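PDB 2PBL: putative esterase/lipase/thioesterase, which is a putative esterase, lipase or thioesterase of the alpha/beta-hydrolase fold, and probably hydrolyses ester or thioester bonds of a substrate not yet identified. Local coordinates for residues G71-A76 and S167-L172; R173-T178 and F184-D189. One frame throughout, in Å; residues are numbered along the deposited sequence.

In the fold
Running from the N terminus, the chain leaves strand 64-69 of the central mixed sheet and enters the loop holding 71-76. Interaction 1 closes when the chain, after ninety intervening residues, emerges from strand 160-166 into 167-172; strand 131-136 lies between those two strands in the sheet. Interaction 2 begins at once with 173-178 and closes over only five residues, when 184-189 turns back alongside it. The two are in series, neither nested nor crossed, yet they adjoin: Trp74 packs on Leu175, and its ring meets that of Phe184 edge to face. Together they tie the loops beyond two sheet strands to the short helices 181-184 and 188-193.

Interaction 1 of 2, residues G71-A76 and S167-L172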
loop_
_atom_site.group_PDB
_atom_site.type_symbol
_atom_site.label_atom_id
_atom_site.label_comp_id
_atom_site.label_asym_id
_atom_site.label_seq_id
_atom_site.Cartn_x
_atom_site.Cartn_y
_atom_site.Cartn_z
ATOM N N GLY A 71 4.377 -1.793 -2.678
ATOM C CA GLY A 71 5.554 -1.801 -1.865
ATOM C C GLY A 71 6.865 -1.878 -2.655
ATOM O O GLY A 71 6.918 -1.652 -3.883
ATOM N N GLY A 72 7.909 -2.257 -1.921
ATOM C CA GLY A 72 9.281 -2.230 -2.420
ATOM C C GLY A 72 10.251 -1.400 -1.581
ATOM O O GLY A 72 11.285 -0.944 -2.111
ATOM N N TYR A 73 9.920 -1.230 -0.286
ATOM C CA TYR A 73 10.714 -0.547 0.705
ATOM C C TYR A 73 11.014 0.872 0.241
ATOM O O TYR A 73 12.125 1.317 0.373
ATOM C CB TYR A 73 12.017 -1.318 1.026
ATOM C CG TYR A 73 11.877 -2.470 2.042
ATOM C CD1 TYR A 73 11.598 -2.202 3.366
ATOM C CD2 TYR A 73 12.130 -3.777 1.688
ATOM C CE1 TYR A 73 11.506 -3.208 4.289
ATOM C CE2 TYR A 73 12.036 -4.798 2.603
ATOM C CZ TYR A 73 11.736 -4.506 3.906
ATOM O OH TYR A 73 11.653 -5.514 4.833
ATOM N N TRP A 74 10.047 1.512 -0.428
ATOM C CA TRP A 74 10.206 2.901 -0.894
ATOM C C TRP A 74 11.421 3.130 -1.821
ATOM O O TRP A 74 11.870 4.267 -1.981
ATOM C CB TRP A 74 10.368 3.805 0.337
ATOM C CG TRP A 74 9.342 3.733 1.411
ATOM C CD1 TRP A 74 8.116 4.355 1.424
ATOM C CD2 TRP A 74 9.445 3.049 2.663
ATOM N NE1 TRP A 74 7.461 4.090 2.589
ATOM C CE2 TRP A 74 8.246 3.277 3.365
ATOM C CE3 TRP A 74 10.429 2.249 3.259
ATOM C CZ2 TRP A 74 8.018 2.753 4.631
ATOM C CZ3 TRP A 74 10.207 1.744 4.511
ATOM C CH2 TRP A 74 9.013 1.992 5.189
HETATM N N MSE A 75 11.981 2.056 -2.399
HETATM C CA MSE A 75 13.180 2.157 -3.235
HETATM C C MSE A 75 13.125 1.382 -4.565
HETATM O O MSE A 75 14.098 1.408 -5.350
HETATM C CB MSE A 75 14.374 1.726 -2.404
HETATM C CG MSE A 75 14.335 0.290 -1.984
HETATM SE SE MSE A 75 15.971 -0.161 -1.002
HETATM C CE MSE A 75 15.936 0.960 0.312
ATOM N N ALA A 76 11.997 0.717 -4.850
ATOM C CA ALA A 76 11.840 -0.066 -6.077
ATOM C C ALA A 76 10.378 -0.251 -6.428
ATOM O O ALA A 76 9.519 -0.037 -5.606
ATOM C CB ALA A 76 12.524 -1.457 -5.940
ATOM N N SER A 167 0.772 -6.364 5.506
ATOM C CA SER A 167 2.171 -6.535 5.873
ATOM C C SER A 167 2.862 -5.172 5.976
ATOM O O SER A 167 3.920 -4.938 5.380
ATOM C CB SER A 167 2.846 -7.417 4.837
ATOM O OG SER A 167 2.028 -8.561 4.555
ATOM N N PRO A 168 2.286 -4.262 6.796
ATOM C CA PRO A 168 2.846 -2.926 6.884
ATOM C C PRO A 168 4.147 -2.756 7.711
ATOM O O PRO A 168 4.491 -3.565 8.594
ATOM C CB PRO A 168 1.753 -2.162 7.640
ATOM C CG PRO A 168 1.176 -3.237 8.570
ATOM C CD PRO A 168 1.082 -4.423 7.637
ATOM N N LEU A 169 4.862 -1.702 7.380
ATOM C CA LEU A 169 5.911 -1.186 8.261
ATOM C C LEU A 169 5.226 -0.120 9.125
ATOM O O LEU A 169 4.861 0.962 8.601
ATOM C CB LEU A 169 7.045 -0.599 7.445
ATOM C CG LEU A 169 7.657 -1.823 6.722
ATOM C CD1 LEU A 169 8.152 -1.582 5.352
ATOM C CD2 LEU A 169 8.726 -2.414 7.641
ATOM N N SER A 170 5.118 -0.373 10.435
ATOM C CA SER A 170 4.416 0.527 11.356
ATOM C C SER A 170 5.301 1.342 12.284
ATOM O O SER A 170 4.876 2.385 12.825
ATOM C CB SER A 170 3.408 -0.256 12.178
ATOM O OG SER A 170 4.053 -1.199 13.007
ATOM N N ASP A 171 6.531 0.851 12.452
ATOM C CA ASP A 171 7.508 1.469 13.290
ATOM C C ASP A 171 8.740 1.470 12.422
ATOM O O ASP A 171 9.253 0.396 12.029
ATOM C CB ASP A 171 7.676 0.630 14.551
ATOM C CG ASP A 171 8.591 1.288 15.577
ATOM O OD1 ASP A 171 9.302 2.259 15.248
ATOM O OD2 ASP A 171 8.600 0.804 16.710
ATOM N N LEU A 172 9.167 2.660 12.014
ATOM C CA LEU A 172 10.358 2.741 11.192
ATOM C C LEU A 172 11.683 2.755 11.970
ATOM O O LEU A 172 12.733 2.665 11.353
ATOM C CB LEU A 172 10.277 3.962 10.289
ATOM C CG LEU A 172 9.008 4.068 9.418
ATOM C CD1 LEU A 172 9.214 5.221 8.374
ATOM C CD2 LEU A 172 8.642 2.790 8.718
#
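Leu169 sets its CD1 methyl against the rings of both Tyr73 and Trp74. Its CB already lies 4.0 Å from Trp74 CH2. With CG anti to the carbonyl carbon (chi1 -67°), the branch extends toward the aromatic pair, and CD1 does most of the touching: it lies 3.7 Å from Trp74 CH2 and 3.9 Å from Tyr73 CE1, the Leu169 and Tyr73 side chains crossing at about a right angle. Leucine suits the place, reaching far enough from the backbone to lay a compact methyl against two rings with no polar group to satisfy. The far end of the indole has a second neighbour, Leu172, whose CD2 comes to 3.6 Å from Trp74 CH2. The contact is wholly apolar and largely buried; the phenol oxygen of Tyr73 is satisfied elsewhere, by the carbonyl of Tyr8. Gly72, with positive phi (123°), sets up the turn. Leu169 also touches residues of a probable nucleophile elbow and Ser-His-Glu triad, and an unidentified ligand lies about 3 Å from the Tyr73 side chain, so the contact probably lines the active-site pocket. Around the cluster, Phe219 of helix 217-230 touches Tyr73 and Leu169, while helix 138-145 covers Trp74 and Leu172 through His141.

Interaction 2 of 2, residues R173-T178 and F184-D189; sequences RPLLRT and FKMDAD
Leu175 and Leu176 carry the contact from 173-178 to Phe184, Met186 and Ala188, where the chain passes from one short helix to the next. Arg173 begins the first segment with its NH1 in a salt bridge to Glu198, its long chain suiting a position partly open to solvent. Pro174 follows in a tight helical turn, in which Leu176 N bonds to Arg173 O at 3.0 Å. Leu175 is buried: its CD1 reaches Phe184 CE2 at 4.0 Å, and its CB lies 4.3 Å from CE of Met186, a selenomethionine whose flexible chain bends at its last torsion (chi3 -70°). Leu176 splits its branches. CD1, fully extended from CA (chi2 -174°), lies 3.7 Å from Ala188 CA, a close approach consistent with the small alanine; CD2 comes to 3.5 Å from Met186 O and 3.8 Å from Met186 CB, the two side chains crossing at about a right angle. Thr178 ends the turn: its OG1 donates to Leu175 O at 2.8 Å, so that this carbonyl, which also accepts Thr178 N, is gripped twice. On the other segment, Asp187 is the N-cap of helix 188-193, its OD1 taking Ala190 N. In that helix Ala191 adds to the apolar surface against Leu176, and Ile192 touches the Arg173 side chain, while Ile109 of helix 109-126 backs Phe184 and Met186.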
loop_
_atom_site.group_PDB
_atom_site.type_symbol
_atom_site.label_atom_id
_atom_site.label_comp_id
_atom_site.label_asym_id
_atom_site.label_seq_id
_atom_site.Cartn_x
_atom_site.Cartn_y
_atom_site.Cartn_z
ATOM N N ARG A 173 11.644 2.860 13.283
ATOM C CA ARG A 173 12.892 2.921 14.072
ATOM C C ARG A 173 13.860 1.761 13.815
ATOM O O ARG A 173 15.058 1.972 13.655
ATOM C CB ARG A 173 12.596 2.963 15.548
ATOM C CG ARG A 173 11.947 4.250 16.086
ATOM C CD ARG A 173 11.402 3.839 17.448
ATOM N NE ARG A 173 10.712 4.881 18.171
ATOM C CZ ARG A 173 9.398 4.941 18.423
ATOM N NH1 ARG A 173 8.947 5.979 19.116
ATOM N NH2 ARG A 173 8.530 4.001 18.021
ATOM N N PRO A 174 13.354 0.530 13.746
ATOM C CA PRO A 174 14.319 -0.557 13.508
ATOM C C PRO A 174 14.998 -0.499 12.148
ATOM O O PRO A 174 16.032 -1.133 11.967
ATOM C CB PRO A 174 13.454 -1.828 13.623
ATOM C CG PRO A 174 12.188 -1.395 14.237
ATOM C CD PRO A 174 11.982 0.017 13.872
ATOM N N LEU A 175 14.443 0.260 11.185
ATOM C CA LEU A 175 15.087 0.394 9.888
ATOM C C LEU A 175 16.375 1.195 9.937
ATOM O O LEU A 175 17.164 1.121 8.995
ATOM C CB LEU A 175 14.158 1.001 8.841
ATOM C CG LEU A 175 12.857 0.260 8.630
ATOM C CD1 LEU A 175 12.080 0.993 7.573
ATOM C CD2 LEU A 175 13.138 -1.189 8.206
ATOM N N LEU A 176 16.581 1.940 11.031
ATOM C CA LEU A 176 17.812 2.699 11.267
ATOM C C LEU A 176 18.968 1.728 11.465
ATOM O O LEU A 176 20.126 2.076 11.284
ATOM C CB LEU A 176 17.671 3.593 12.500
ATOM C CG LEU A 176 16.488 4.577 12.507
ATOM C CD1 LEU A 176 16.592 5.478 13.717
ATOM C CD2 LEU A 176 16.373 5.392 11.235
ATOM N N ARG A 177 18.623 0.495 11.800
ATOM C CA ARG A 177 19.589 -0.572 11.951
ATOM C C ARG A 177 19.628 -1.506 10.736
ATOM O O ARG A 177 19.976 -2.667 10.863
ATOM C CB ARG A 177 19.310 -1.297 13.266
ATOM C CG ARG A 177 19.324 -0.366 14.458
ATOM C CD ARG A 177 19.664 -1.127 15.714
ATOM N NE ARG A 177 18.650 -2.128 16.032
ATOM C CZ ARG A 177 18.886 -3.357 16.505
ATOM N NH1 ARG A 177 20.117 -3.851 16.647
ATOM N NH2 ARG A 177 17.854 -4.147 16.759
ATOM N N THR A 178 19.299 -0.983 9.548
ATOM C CA THR A 178 19.397 -1.717 8.294
ATOM C C THR A 178 20.171 -0.872 7.258
ATOM O O THR A 178 20.134 0.367 7.273
ATOM C CB THR A 178 18.013 -2.073 7.674
ATOM O OG1 THR A 178 17.402 -0.888 7.115
ATOM C CG2 THR A 178 17.086 -2.759 8.704
ATOM N N PHE A 184 17.254 5.735 2.946
ATOM C CA PHE A 184 16.196 6.525 3.614
ATOM C C PHE A 184 16.767 7.788 4.246
ATOM O O PHE A 184 16.139 8.857 4.228
ATOM C CB PHE A 184 15.483 5.707 4.683
ATOM C CG PHE A 184 15.019 4.357 4.215
ATOM C CD1 PHE A 184 14.465 4.191 2.966
ATOM C CD2 PHE A 184 15.066 3.279 5.077
ATOM C CE1 PHE A 184 14.016 2.961 2.567
ATOM C CE2 PHE A 184 14.632 2.042 4.697
ATOM C CZ PHE A 184 14.118 1.879 3.430
ATOM N N LYS A 185 17.956 7.650 4.809
ATOM C CA LYS A 185 18.699 8.727 5.469
ATOM C C LYS A 185 17.937 9.362 6.612
ATOM O O LYS A 185 17.918 10.593 6.753
ATOM C CB LYS A 185 19.174 9.782 4.447
ATOM C CG LYS A 185 20.091 9.214 3.340
ATOM C CD LYS A 185 20.395 10.246 2.262
ATOM C CE LYS A 185 20.991 9.597 0.986
ATOM N NZ LYS A 185 22.373 9.029 1.192
HETATM N N MSE A 186 17.297 8.520 7.420
HETATM C CA MSE A 186 16.524 8.962 8.570
HETATM C C MSE A 186 17.329 8.930 9.848
HETATM O O MSE A 186 18.200 8.064 10.014
HETATM C CB MSE A 186 15.341 8.051 8.791
HETATM C CG MSE A 186 14.299 8.136 7.703
HETATM SE SE MSE A 186 12.765 7.021 8.225
HETATM C CE MSE A 186 13.501 5.162 8.062
ATOM N N ASP A 187 17.059 9.897 10.726
ATOM C CA ASP A 187 17.552 9.868 12.101
ATOM C C ASP A 187 16.393 9.402 12.962
ATOM O O ASP A 187 15.282 9.217 12.454
ATOM C CB ASP A 187 18.147 11.216 12.597
ATOM C CG ASP A 187 17.163 12.374 12.609
ATOM O OD1 ASP A 187 15.929 12.204 12.726
ATOM O OD2 ASP A 187 17.658 13.514 12.548
ATOM N N ALA A 188 16.604 9.237 14.260
ATOM C CA ALA A 188 15.542 8.727 15.112
ATOM C C ALA A 188 14.227 9.526 15.054
ATOM O O ALA A 188 13.149 8.936 14.940
ATOM C CB ALA A 188 16.006 8.638 16.535
ATOM N N ASP A 189 14.321 10.846 15.163
ATOM C CA ASP A 189 13.122 11.694 15.110
ATOM C C ASP A 189 12.379 11.602 13.769
ATOM O O ASP A 189 11.145 11.677 13.758
ATOM C CB ASP A 189 13.469 13.162 15.407
ATOM C CG ASP A 189 13.846 13.390 16.854
ATOM O OD1 ASP A 189 13.383 12.645 17.740
ATOM O OD2 ASP A 189 14.590 14.339 17.104
#